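Local atomic coordinates of leucine aminopeptidase 1 (Caenorhabditis elegans, PDB entry 2HC9), a protein that probably acts as a digestive enzyme, a zinc-dependent aminopeptidase that releases N-terminal amino acids, preferably leucine, from peptides. Residues L17-I22 and I100-D105. The protein carries 1 engineered substitution. Numbering follows the deposited sequence.
Sequences LTSLII and INYPED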
loop_
_atom_site.group_PDB
_atom_site.type_symbol
_atom_site.label_atom_id
_atom_site.label_comp_id
_atom_site.label_asym_id
_atom_site.label_seq_id
_atom_site.Cartn_x
_atom_site.Cartn_y
_atom_site.Cartn_z
ATOM N N LEU A 17 -26.955 -44.664 -18.028
ATOM C CA LEU A 17 -26.348 -44.626 -16.696
ATOM C C LEU A 17 -26.928 -43.439 -15.938
ATOM O O LEU A 17 -26.961 -42.310 -16.454
ATOM C CB LEU A 17 -24.829 -44.476 -16.800
ATOM C CG LEU A 17 -24.038 -44.694 -15.503
ATOM C CD1 LEU A 17 -24.252 -46.116 -14.942
ATOM C CD2 LEU A 17 -22.537 -44.438 -15.777
ATOM N N THR A 18 -27.403 -43.715 -14.730
ATOM C CA THR A 18 -28.130 -42.728 -13.924
ATOM C C THR A 18 -27.417 -42.514 -12.597
ATOM O O THR A 18 -27.072 -43.476 -11.897
ATOM C CB THR A 18 -29.542 -43.212 -13.642
ATOM O OG1 THR A 18 -30.207 -43.371 -14.888
ATOM C CG2 THR A 18 -30.307 -42.225 -12.762
ATOM N N SER A 19 -27.171 -41.246 -12.284
ATOM C CA SER A 19 -26.793 -40.823 -10.936
ATOM C C SER A 19 -28.028 -40.469 -10.131
ATOM O O SER A 19 -28.924 -39.782 -10.633
ATOM C CB SER A 19 -25.906 -39.576 -10.972
ATOM O OG SER A 19 -25.728 -39.083 -9.652
ATOM N N LEU A 20 -28.068 -40.909 -8.880
ATOM C CA LEU A 20 -29.220 -40.644 -8.047
ATOM C C LEU A 20 -28.825 -39.761 -6.866
ATOM O O LEU A 20 -27.893 -40.076 -6.117
ATOM C CB LEU A 20 -29.814 -41.958 -7.505
ATOM C CG LEU A 20 -30.897 -41.792 -6.431
ATOM C CD1 LEU A 20 -32.153 -41.170 -7.026
ATOM C CD2 LEU A 20 -31.240 -43.145 -5.750
ATOM N N ILE A 21 -29.554 -38.673 -6.673
ATOM C CA ILE A 21 -29.324 -37.850 -5.487
ATOM C C ILE A 21 -30.633 -37.655 -4.732
ATOM O O ILE A 21 -31.599 -37.116 -5.277
ATOM C CB ILE A 21 -28.660 -36.492 -5.856
ATOM C CG1 ILE A 21 -27.290 -36.752 -6.495
ATOM C CG2 ILE A 21 -28.542 -35.580 -4.597
ATOM C CD1 ILE A 21 -26.676 -35.560 -7.126
ATOM N N ILE A 22 -30.659 -38.125 -3.483
ATOM C CA ILE A 22 -31.835 -37.963 -2.613
ATOM C C ILE A 22 -31.644 -36.762 -1.687
ATOM O O ILE A 22 -30.591 -36.611 -1.067
ATOM C CB ILE A 22 -32.091 -39.236 -1.754
ATOM C CG1 ILE A 22 -32.222 -40.456 -2.670
ATOM C CG2 ILE A 22 -33.354 -39.069 -0.852
ATOM C CD1 ILE A 22 -31.998 -41.793 -1.938
ATOM N N ILE A 100 -20.460 -31.925 -6.042
ATOM C CA ILE A 100 -20.614 -33.244 -6.630
ATOM C C ILE A 100 -20.296 -33.235 -8.122
ATOM O O ILE A 100 -20.791 -32.398 -8.869
ATOM C CB ILE A 100 -21.999 -33.839 -6.368
ATOM C CG1 ILE A 100 -22.183 -34.078 -4.863
ATOM C CG2 ILE A 100 -22.195 -35.151 -7.170
ATOM C CD1 ILE A 100 -23.616 -34.492 -4.511
ATOM N N ASN A 101 -19.467 -34.193 -8.531
ATOM C CA ASN A 101 -19.242 -34.474 -9.947
ATOM C C ASN A 101 -19.825 -35.812 -10.358
ATOM O O ASN A 101 -19.861 -36.750 -9.552
ATOM C CB ASN A 101 -17.754 -34.411 -10.246
ATOM C CG ASN A 101 -17.184 -33.023 -10.015
ATOM O OD1 ASN A 101 -17.830 -32.014 -10.302
ATOM N ND2 ASN A 101 -15.979 -32.969 -9.460
ATOM N N TYR A 102 -20.304 -35.900 -11.597
ATOM C CA TYR A 102 -20.908 -37.149 -12.104
ATOM C C TYR A 102 -19.889 -37.838 -13.021
ATOM O O TYR A 102 -19.164 -37.162 -13.770
ATOM C CB TYR A 102 -22.221 -36.854 -12.864
ATOM C CG TYR A 102 -23.141 -35.966 -12.073
ATOM C CD1 TYR A 102 -23.891 -36.488 -11.019
ATOM C CD2 TYR A 102 -23.244 -34.585 -12.349
ATOM C CE1 TYR A 102 -24.709 -35.683 -10.258
ATOM C CE2 TYR A 102 -24.088 -33.748 -11.568
ATOM C CZ TYR A 102 -24.815 -34.322 -10.528
ATOM O OH TYR A 102 -25.649 -33.561 -9.737
ATOM N N PRO A 103 -19.808 -39.182 -12.962
ATOM C CA PRO A 103 -18.914 -39.860 -13.898
ATOM C C PRO A 103 -19.137 -39.422 -15.338
ATOM O O PRO A 103 -20.254 -39.112 -15.744
ATOM C CB PRO A 103 -19.239 -41.349 -13.700
ATOM C CG PRO A 103 -19.735 -41.419 -12.289
ATOM C CD PRO A 103 -20.498 -40.132 -12.062
ATOM N N GLU A 104 -18.045 -39.374 -16.086
ATOM C CA GLU A 104 -18.007 -38.950 -17.483
ATOM C C GLU A 104 -19.165 -39.527 -18.334
ATOM O O GLU A 104 -19.741 -38.839 -19.177
ATOM C CB GLU A 104 -16.621 -39.384 -18.005
ATOM C CG GLU A 104 -16.361 -39.356 -19.463
ATOM C CD GLU A 104 -16.969 -40.526 -20.188
ATOM O OE1 GLU A 104 -16.620 -41.707 -19.911
ATOM O OE2 GLU A 104 -17.811 -40.237 -21.045
ATOM N N ASP A 105 -19.506 -40.791 -18.117
ATOM C CA ASP A 105 -20.505 -41.450 -18.958
ATOM C C ASP A 105 -21.923 -41.480 -18.365
ATOM O O ASP A 105 -22.807 -42.175 -18.881
ATOM C CB ASP A 105 -20.050 -42.876 -19.301
ATOM C CG ASP A 105 -19.737 -43.717 -18.064
ATOM O OD1 ASP A 105 -19.612 -43.156 -16.951
ATOM O OD2 ASP A 105 -19.623 -44.959 -18.198
#
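I21 and Y102 carry the apolar part of this contact, their side chains meeting at about a right angle. I21 CD1 comes up to the edge of the Y102 ring, in its plane, 3.7 Å from Y102 CE1 and 3.4 Å from Y102 OH. CG1 anti to the carbonyl carbon (chi1 -62°) and an extended chain put it there. I100 joins methyl to methyl, its CD1 4.2 Å from I21 CD1. Further along the same ring edge, S19 CB lies 3.7 Å from Y102 CD1. In one of two S19 conformers, OG also touches Y102 CD1 at 3.5 Å, in van der Waals contact, and its hydrogen bond goes to L71 O. A glycine in place of Y102 would probably leave I21 CD1 and the S19 side chain without their shared neighbour and open a gap over the strand. L17 CD2, a methyl, is in van der Waals contact with D105 OD1 at 3.4 Å; a salt bridge from D105 OD2 to R58 of a second subunit holds that carboxylate. No hydrogen bond joins the segments; L17 and S19 instead pair through their backbones with strand 108-114. The irregular loop 100-105, nearly antiparallel to residues 17-21 of the sheet edge it follows, thus packs on one face of the mixed sheet in the macro-like N-terminal domain of M17 aminopeptidases.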